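PDB 4O7Z: phosphoribosylaminoimidazole-succinocarboxamide synthase from Pyrococcus horikoshii, which catalyses the ATP-dependent joining of L-aspartate to 5-amino-1-(5-phospho-D-ribosyl)imidazole-4-carboxylate, giving SAICAR in de novo purine biosynthesis. Local coordinates for residues E89-N94 with E118-N123; D173-F178 with L188-S193. One frame throughout, in Å; residues are numbered along the deposited sequence.

In the fold
Contacts 1 and 2 meet in one antiparallel sheet, with centres about 10 Å apart; contact 2 joins one of its strands to a loop. Strand 84-93 is the common member: it pairs with strand 111-121 in contact 1, and its other edge pairs with strand 169-180, the strand of contact 2. Val90 N lies 2.8 Å from Leu176 O and Val92 O lies 2.9 Å from Phe174 N, so a backbone ladder runs straight from one contact into the other. Both reach the bound guanosine-5'-monophosphate. Contact 1 supplies Arg93 to its phosphate, whereas contact 2 brings Asp173 to the ribose and Lys175 to the sugar and base. Glu177 and Lys122 tie the two together by a salt bridge.

Contact 1 (E89-N94 with E118-N123); sequences EVVVRN and ELYYKN. With 5GP (guanosine-5'-monophosphate), chain B.
Residues 89-93 and 118-121 run antiparallel, their axes 4.9 Å apart at 155°, with hydrogen-bonded pairs Glu89-Tyr120 and Val91-Glu118 flanking the non-hydrogen-bonded pair Val90-Leu119. The face carrying Glu89, Val91, Glu118 and Tyr120 looks onto the nucleotide. There Arg93 NH1 gives a 2.8 Å hydrogen bond to Glu118 OE1, within a salt bridge, although the guanidinium and carboxylate planes are turned 64° apart. Tyr120 OH donates to the same OE1 at 2.6 Å from the opposite face of the carboxylate, so the two bonds fix Glu118, which should in turn steady the guanidinium. Arg93, its chain bent at chi3 (72°), then offers NH1 to O1P at 3.0 Å and NH2 to O2P of 5GP; a long, doubly donating arginine suits a phosphate. Val91 fits its small CG2 branch obliquely against the Tyr120 ring, 3.7 Å from CE2, and turns CG1 to the ribose. Lys122 NZ reaches Glu89 OE1 weakly, at 3.3 Å, its stronger partner being Glu177. On the reverse face Val90 CG2 and Leu119 CD2 lie side by side at 4.1 Å, aliphatic groups packed against helix 143-165, while strands 169-180 and 130-131 continue the sheet beyond this pair.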
loop_
_atom_site.group_PDB
_atom_site.type_symbol
_atom_site.label_atom_id
_atom_site.label_comp_id
_atom_site.label_asym_id
_atom_site.label_seq_id
_atom_site.Cartn_x
_atom_site.Cartn_y
_atom_site.Cartn_z
ATOM N N GLU A 89 9.677 -2.465 -7.016
ATOM C CA GLU A 89 10.470 -3.290 -6.136
ATOM C C GLU A 89 9.446 -4.150 -5.457
ATOM O O GLU A 89 8.425 -3.639 -4.966
ATOM C CB GLU A 89 11.215 -2.437 -5.125
ATOM C CG GLU A 89 12.243 -1.523 -5.767
ATOM C CD GLU A 89 12.781 -0.514 -4.779
ATOM O OE1 GLU A 89 13.915 -0.054 -4.977
ATOM O OE2 GLU A 89 12.059 -0.181 -3.804
ATOM N N VAL A 90 9.686 -5.460 -5.479
ATOM C CA VAL A 90 8.728 -6.436 -4.974
ATOM C C VAL A 90 9.305 -7.044 -3.717
ATOM O O VAL A 90 10.343 -7.700 -3.762
ATOM C CB VAL A 90 8.436 -7.533 -6.009
ATOM C CG1 VAL A 90 7.388 -8.516 -5.482
ATOM C CG2 VAL A 90 7.956 -6.905 -7.321
ATOM N N VAL A 91 8.627 -6.828 -2.592
ATOM C CA VAL A 91 9.167 -7.247 -1.312
ATOM C C VAL A 91 8.383 -8.452 -0.765
ATOM O O VAL A 91 7.163 -8.409 -0.652
ATOM C CB VAL A 91 9.231 -6.059 -0.300
ATOM C CG1 VAL A 91 9.681 -6.546 1.067
ATOM C CG2 VAL A 91 10.205 -4.979 -0.795
ATOM N N VAL A 92 9.091 -9.531 -0.460
ATOM C CA VAL A 92 8.499 -10.679 0.235
ATOM C C VAL A 92 8.973 -10.700 1.706
ATOM O O VAL A 92 10.140 -10.529 1.975
ATOM C CB VAL A 92 8.826 -12.000 -0.492
ATOM C CG1 VAL A 92 8.002 -13.153 0.078
ATOM C CG2 VAL A 92 8.551 -11.856 -1.982
ATOM N N ARG A 93 8.045 -10.874 2.638
ATOM C CA ARG A 93 8.319 -10.819 4.078
ATOM C C ARG A 93 7.804 -12.091 4.785
ATOM O O ARG A 93 6.633 -12.456 4.642
ATOM C CB ARG A 93 7.710 -9.536 4.675
ATOM C CG ARG A 93 7.730 -8.345 3.691
ATOM C CD ARG A 93 7.404 -6.990 4.312
ATOM N NE ARG A 93 8.500 -6.530 5.154
ATOM C CZ ARG A 93 9.148 -5.368 5.060
ATOM N NH1 ARG A 93 8.833 -4.446 4.136
ATOM N NH2 ARG A 93 10.139 -5.134 5.922
ATOM N N ASN A 94 8.702 -12.777 5.495
ATOM C CA ASN A 94 8.385 -13.982 6.291
ATOM C C ASN A 94 8.384 -13.703 7.799
ATOM O O ASN A 94 7.627 -14.333 8.569
ATOM C CB ASN A 94 9.398 -15.103 6.008
ATOM C CG ASN A 94 9.431 -15.510 4.546
ATOM O OD1 ASN A 94 8.393 -15.776 3.945
ATOM N ND2 ASN A 94 10.625 -15.563 3.970
ATOM N N GLU A 118 4.718 -7.058 -0.814
ATOM C CA GLU A 118 4.477 -5.616 -0.950
ATOM C C GLU A 118 5.069 -5.086 -2.248
ATOM O O GLU A 118 6.186 -5.468 -2.645
ATOM C CB GLU A 118 5.069 -4.847 0.233
ATOM C CG GLU A 118 4.647 -5.401 1.590
ATOM C CD GLU A 118 5.346 -4.729 2.749
ATOM O OE1 GLU A 118 6.496 -4.265 2.592
ATOM O OE2 GLU A 118 4.742 -4.658 3.837
ATOM N N LEU A 119 4.321 -4.205 -2.904
ATOM C CA LEU A 119 4.786 -3.590 -4.145
ATOM C C LEU A 119 5.192 -2.157 -3.857
ATOM O O LEU A 119 4.452 -1.433 -3.198
ATOM C CB LEU A 119 3.683 -3.610 -5.216
ATOM C CG LEU A 119 3.131 -5.009 -5.535
ATOM C CD1 LEU A 119 1.905 -4.903 -6.425
ATOM C CD2 LEU A 119 4.200 -5.909 -6.163
ATOM N N TYR A 120 6.355 -1.760 -4.361
ATOM C CA TYR A 120 6.833 -0.385 -4.235
ATOM C C TYR A 120 7.074 0.190 -5.626
ATOM O O TYR A 120 7.633 -0.460 -6.495
ATOM C CB TYR A 120 8.101 -0.304 -3.372
ATOM C CG TYR A 120 7.842 -0.664 -1.930
ATOM C CD1 TYR A 120 7.482 0.315 -0.977
ATOM C CD2 TYR A 120 7.907 -1.992 -1.519
ATOM C CE1 TYR A 120 7.207 -0.040 0.354
ATOM C CE2 TYR A 120 7.652 -2.347 -0.212
ATOM C CZ TYR A 120 7.292 -1.389 0.715
ATOM O OH TYR A 120 7.056 -1.837 1.997
ATOM N N TYR A 121 6.621 1.410 -5.843
ATOM C CA TYR A 121 6.864 2.057 -7.107
ATOM C C TYR A 121 8.288 2.658 -7.074
ATOM O O TYR A 121 8.583 3.465 -6.206
ATOM C CB TYR A 121 5.751 3.094 -7.348
ATOM C CG TYR A 121 5.960 4.061 -8.501
ATOM C CD1 TYR A 121 6.475 3.632 -9.725
ATOM C CD2 TYR A 121 5.606 5.401 -8.367
ATOM C CE1 TYR A 121 6.657 4.529 -10.785
ATOM C CE2 TYR A 121 5.772 6.304 -9.415
ATOM C CZ TYR A 121 6.307 5.857 -10.614
ATOM O OH TYR A 121 6.469 6.738 -11.640
ATOM N N LYS A 122 9.171 2.207 -7.969
ATOM C CA LYS A 122 10.546 2.757 -8.072
ATOM C C LYS A 122 10.502 4.182 -8.585
ATOM O O LYS A 122 10.382 4.398 -9.787
ATOM C CB LYS A 122 11.397 1.957 -9.054
ATOM C CG LYS A 122 12.254 0.854 -8.473
ATOM C CD LYS A 122 13.242 0.361 -9.520
ATOM C CE LYS A 122 14.643 0.870 -9.226
ATOM N NZ LYS A 122 15.218 0.288 -7.968
ATOM N N ASN A 123 10.585 5.149 -7.683
ATOM C CA ASN A 123 10.459 6.557 -8.051
ATOM C C ASN A 123 11.188 7.402 -7.008
ATOM O O ASN A 123 10.725 7.548 -5.874
ATOM C CB ASN A 123 8.975 6.949 -8.161
ATOM C CG ASN A 123 8.773 8.350 -8.731
ATOM O OD1 ASN A 123 9.247 9.329 -8.166
ATOM N ND2 ASN A 123 8.063 8.447 -9.850
HETATM P P 5GP B . 12.041 -2.522 4.293
HETATM O O1P 5GP B . 10.714 -2.187 3.657
HETATM O O2P 5GP B . 11.928 -3.224 5.625
HETATM O O3P 5GP B . 13.034 -1.394 4.295
HETATM O "O5'" 5GP B . 12.738 -3.585 3.314
HETATM C "C5'" 5GP B . 12.289 -4.939 3.169
HETATM C "C4'" 5GP B . 13.349 -5.822 2.505
HETATM O "O4'" 5GP B . 13.581 -5.450 1.143
HETATM C "C3'" 5GP B . 14.706 -5.734 3.195
HETATM O "O3'" 5GP B . 15.339 -7.007 3.101
HETATM C "C2'" 5GP B . 15.510 -4.763 2.371
HETATM O "O2'" 5GP B . 16.899 -5.105 2.471
HETATM C "C1'" 5GP B . 14.910 -4.937 0.973
HETATM N N9 5GP B . 14.840 -3.614 0.303
HETATM C C8 5GP B . 13.742 -2.834 0.137
HETATM N N7 5GP B . 14.056 -1.681 -0.507
HETATM C C5 5GP B . 15.377 -1.720 -0.769
HETATM C C6 5GP B . 16.362 -0.827 -1.429
HETATM O O6 5GP B . 15.994 0.267 -1.906
HETATM N N1 5GP B . 17.643 -1.227 -1.493
HETATM C C2 5GP B . 18.065 -2.411 -0.984
HETATM N N2 5GP B . 19.381 -2.746 -1.095
HETATM N N3 5GP B . 17.215 -3.282 -0.357
HETATM C C4 5GP B . 15.894 -2.990 -0.236
#

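Contact 2 (D173-F178 with L188-S193); sequences DFKLEF and LADEIS. With 5GP (guanosine-5'-monophosphate), chain B.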
loop_
_atom_site.group_PDB
_atom_site.type_symbol
_atom_site.label_atom_id
_atom_site.label_comp_id
_atom_site.label_asym_id
_atom_site.label_seq_id
_atom_site.Cartn_x
_atom_site.Cartn_y
_atom_site.Cartn_z
ATOM N N ASP A 173 13.122 -11.332 5.044
ATOM C CA ASP A 173 12.439 -10.697 3.920
ATOM C C ASP A 173 13.467 -10.429 2.819
ATOM O O ASP A 173 14.668 -10.641 3.018
ATOM C CB ASP A 173 11.735 -9.385 4.347
ATOM C CG ASP A 173 12.701 -8.366 4.966
ATOM O OD1 ASP A 173 13.842 -8.253 4.480
ATOM O OD2 ASP A 173 12.330 -7.681 5.952
ATOM N N PHE A 174 13.014 -9.943 1.674
ATOM C CA PHE A 174 13.944 -9.609 0.600
ATOM C C PHE A 174 13.253 -8.810 -0.503
ATOM O O PHE A 174 12.026 -8.806 -0.611
ATOM C CB PHE A 174 14.594 -10.884 0.029
ATOM C CG PHE A 174 13.612 -11.859 -0.582
ATOM C CD1 PHE A 174 13.357 -11.842 -1.948
ATOM C CD2 PHE A 174 12.954 -12.788 0.201
ATOM C CE1 PHE A 174 12.459 -12.730 -2.529
ATOM C CE2 PHE A 174 12.048 -13.690 -0.367
ATOM C CZ PHE A 174 11.801 -13.664 -1.738
ATOM N N LYS A 175 14.052 -8.156 -1.335
ATOM C CA LYS A 175 13.532 -7.358 -2.425
ATOM C C LYS A 175 13.939 -7.966 -3.787
ATOM O O LYS A 175 15.110 -8.350 -3.998
ATOM C CB LYS A 175 14.011 -5.920 -2.281
ATOM C CG LYS A 175 13.425 -4.930 -3.279
ATOM C CD LYS A 175 14.297 -4.764 -4.510
ATOM C CE LYS A 175 15.520 -3.888 -4.206
ATOM N NZ LYS A 175 16.420 -3.878 -5.394
ATOM N N LEU A 176 12.951 -8.034 -4.690
ATOM C CA LEU A 176 13.147 -8.431 -6.074
ATOM C C LEU A 176 12.757 -7.343 -7.065
ATOM O O LEU A 176 11.884 -6.508 -6.799
ATOM C CB LEU A 176 12.294 -9.659 -6.410
ATOM C CG LEU A 176 12.542 -10.958 -5.634
ATOM C CD1 LEU A 176 11.499 -11.964 -6.078
ATOM C CD2 LEU A 176 13.964 -11.499 -5.798
ATOM N N GLU A 177 13.368 -7.393 -8.243
ATOM C CA GLU A 177 12.916 -6.570 -9.359
ATOM C C GLU A 177 12.767 -7.452 -10.584
ATOM O O GLU A 177 13.327 -8.545 -10.630
ATOM C CB GLU A 177 13.905 -5.421 -9.589
ATOM C CG GLU A 177 14.015 -4.499 -8.375
ATOM C CD GLU A 177 14.947 -3.314 -8.580
ATOM O OE1 GLU A 177 15.162 -2.905 -9.733
ATOM O OE2 GLU A 177 15.481 -2.786 -7.581
ATOM N N PHE A 178 12.016 -6.981 -11.574
ATOM C CA PHE A 178 11.601 -7.811 -12.695
ATOM C C PHE A 178 11.544 -6.983 -13.943
ATOM O O PHE A 178 11.372 -5.774 -13.882
ATOM C CB PHE A 178 10.168 -8.340 -12.483
ATOM C CG PHE A 178 10.034 -9.374 -11.399
ATOM C CD1 PHE A 178 10.127 -10.728 -11.695
ATOM C CD2 PHE A 178 9.761 -8.991 -10.075
ATOM C CE1 PHE A 178 9.970 -11.694 -10.699
ATOM C CE2 PHE A 178 9.617 -9.946 -9.076
ATOM C CZ PHE A 178 9.718 -11.293 -9.387
ATOM N N LEU A 188 13.033 -12.327 -13.810
ATOM C CA LEU A 188 13.671 -11.846 -12.580
ATOM C C LEU A 188 14.980 -11.110 -12.884
ATOM O O LEU A 188 15.848 -11.630 -13.622
ATOM C CB LEU A 188 13.942 -13.015 -11.642
ATOM C CG LEU A 188 14.464 -12.660 -10.251
ATOM C CD1 LEU A 188 13.449 -11.818 -9.505
ATOM C CD2 LEU A 188 14.747 -13.935 -9.478
ATOM N N ALA A 189 15.132 -9.905 -12.331
ATOM C CA ALA A 189 16.309 -9.097 -12.655
ATOM C C ALA A 189 17.100 -8.623 -11.429
ATOM O O ALA A 189 17.190 -9.334 -10.423
ATOM C CB ALA A 189 15.912 -7.917 -13.551
ATOM N N ASP A 190 17.667 -7.420 -11.527
ATOM C CA ASP A 190 18.516 -6.846 -10.483
ATOM C C ASP A 190 19.458 -7.904 -9.852
ATOM O O ASP A 190 20.098 -8.672 -10.581
ATOM C CB ASP A 190 17.654 -6.112 -9.437
ATOM C CG ASP A 190 18.469 -5.161 -8.560
ATOM O OD1 ASP A 190 18.518 -5.409 -7.354
ATOM O OD2 ASP A 190 19.070 -4.183 -9.065
ATOM N N GLU A 191 19.515 -7.945 -8.517
ATOM C CA GLU A 191 20.462 -8.760 -7.777
ATOM C C GLU A 191 19.743 -9.533 -6.656
ATOM O O GLU A 191 18.605 -9.211 -6.304
ATOM C CB GLU A 191 21.558 -7.855 -7.168
ATOM C CG GLU A 191 21.146 -7.133 -5.885
ATOM C CD GLU A 191 22.248 -6.279 -5.266
ATOM O OE1 GLU A 191 23.136 -6.832 -4.575
ATOM O OE2 GLU A 191 22.204 -5.037 -5.418
ATOM N N ILE A 192 20.405 -10.550 -6.111
ATOM C CA ILE A 192 19.956 -11.183 -4.863
ATOM C C ILE A 192 21.168 -11.378 -3.958
ATOM O O ILE A 192 22.036 -12.193 -4.246
ATOM C CB ILE A 192 19.236 -12.546 -5.071
ATOM C CG1 ILE A 192 18.005 -12.399 -5.977
ATOM C CG2 ILE A 192 18.845 -13.136 -3.724
ATOM C CD1 ILE A 192 17.362 -13.715 -6.349
ATOM N N SER A 193 21.224 -10.618 -2.864
ATOM C CA SER A 193 22.421 -10.571 -2.044
ATOM C C SER A 193 22.104 -10.130 -0.619
ATOM O O SER A 193 20.958 -9.776 -0.313
ATOM C CB SER A 193 23.427 -9.617 -2.678
ATOM O OG SER A 193 22.956 -8.278 -2.625
HETATM P P 5GP B . 12.041 -2.522 4.293
HETATM O O1P 5GP B . 10.714 -2.187 3.657
HETATM O O2P 5GP B . 11.928 -3.224 5.625
HETATM O O3P 5GP B . 13.034 -1.394 4.295
HETATM O "O5'" 5GP B . 12.738 -3.585 3.314
HETATM C "C5'" 5GP B . 12.289 -4.939 3.169
HETATM C "C4'" 5GP B . 13.349 -5.822 2.505
HETATM O "O4'" 5GP B . 13.581 -5.450 1.143
HETATM C "C3'" 5GP B . 14.706 -5.734 3.195
HETATM O "O3'" 5GP B . 15.339 -7.007 3.101
HETATM C "C2'" 5GP B . 15.510 -4.763 2.371
HETATM O "O2'" 5GP B . 16.899 -5.105 2.471
HETATM C "C1'" 5GP B . 14.910 -4.937 0.973
HETATM N N9 5GP B . 14.840 -3.614 0.303
HETATM C C8 5GP B . 13.742 -2.834 0.137
HETATM N N7 5GP B . 14.056 -1.681 -0.507
HETATM C C5 5GP B . 15.377 -1.720 -0.769
HETATM C C6 5GP B . 16.362 -0.827 -1.429
HETATM O O6 5GP B . 15.994 0.267 -1.906
HETATM N N1 5GP B . 17.643 -1.227 -1.493
HETATM C C2 5GP B . 18.065 -2.411 -0.984
HETATM N N2 5GP B . 19.381 -2.746 -1.095
HETATM N N3 5GP B . 17.215 -3.282 -0.357
HETATM C C4 5GP B . 15.894 -2.990 -0.236
HETATM O O HOH W 1 16.688 -6.554 -5.593
HETATM O O HOH W 2 15.877 -9.266 -7.993
#
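Lys175 NZ is gripped by two acids and a water: it forms a salt bridge to Glu177 OE2 at 2.6 Å and a weaker one to Asp190 OD1, and donates to water 1. Glu177 OE2 takes the ammonium on its anti side, 28° out of the carboxylate plane. Bends at chi2 (-93°) and chi3 carry the lysine chain past the nucleotide, CB near O4' and CE over one face of the purine, before NZ reaches the acids. The Glu177 and Asp190 carboxylates stack almost parallel, 5° apart, like charges probably offset by Lys175 together with Lys122 on Glu177 and Lys13, the stronger partner of Asp190. Water 2 joins the backbones, accepting from Glu177 N and donating to Ala189 O and Glu191 O. Nearer the turn, Ala189 N donates to Glu177 O at 2.8 Å. Beside it, Leu188 lays CD1 over one face of the Phe178 ring, a CH-pi contact 4.0 Å from the centroid. The same methyl meets Leu176 CD2 at 3.8 Å, and Ile192 CD1 touches that branch too; Leu188 and Ile192 pack on Leu60 of helix 45-62, while Phe178 lies against helix 143-165. Asp173 OD1 meets the ribose O3' at a doubtfully short 2.4 Å. The strand thus lines the guanosine-5'-monophosphate pocket, probably the ribotide substrate site of this SAICAR synthetase, and the loop backs it through Asp190 on Lys175.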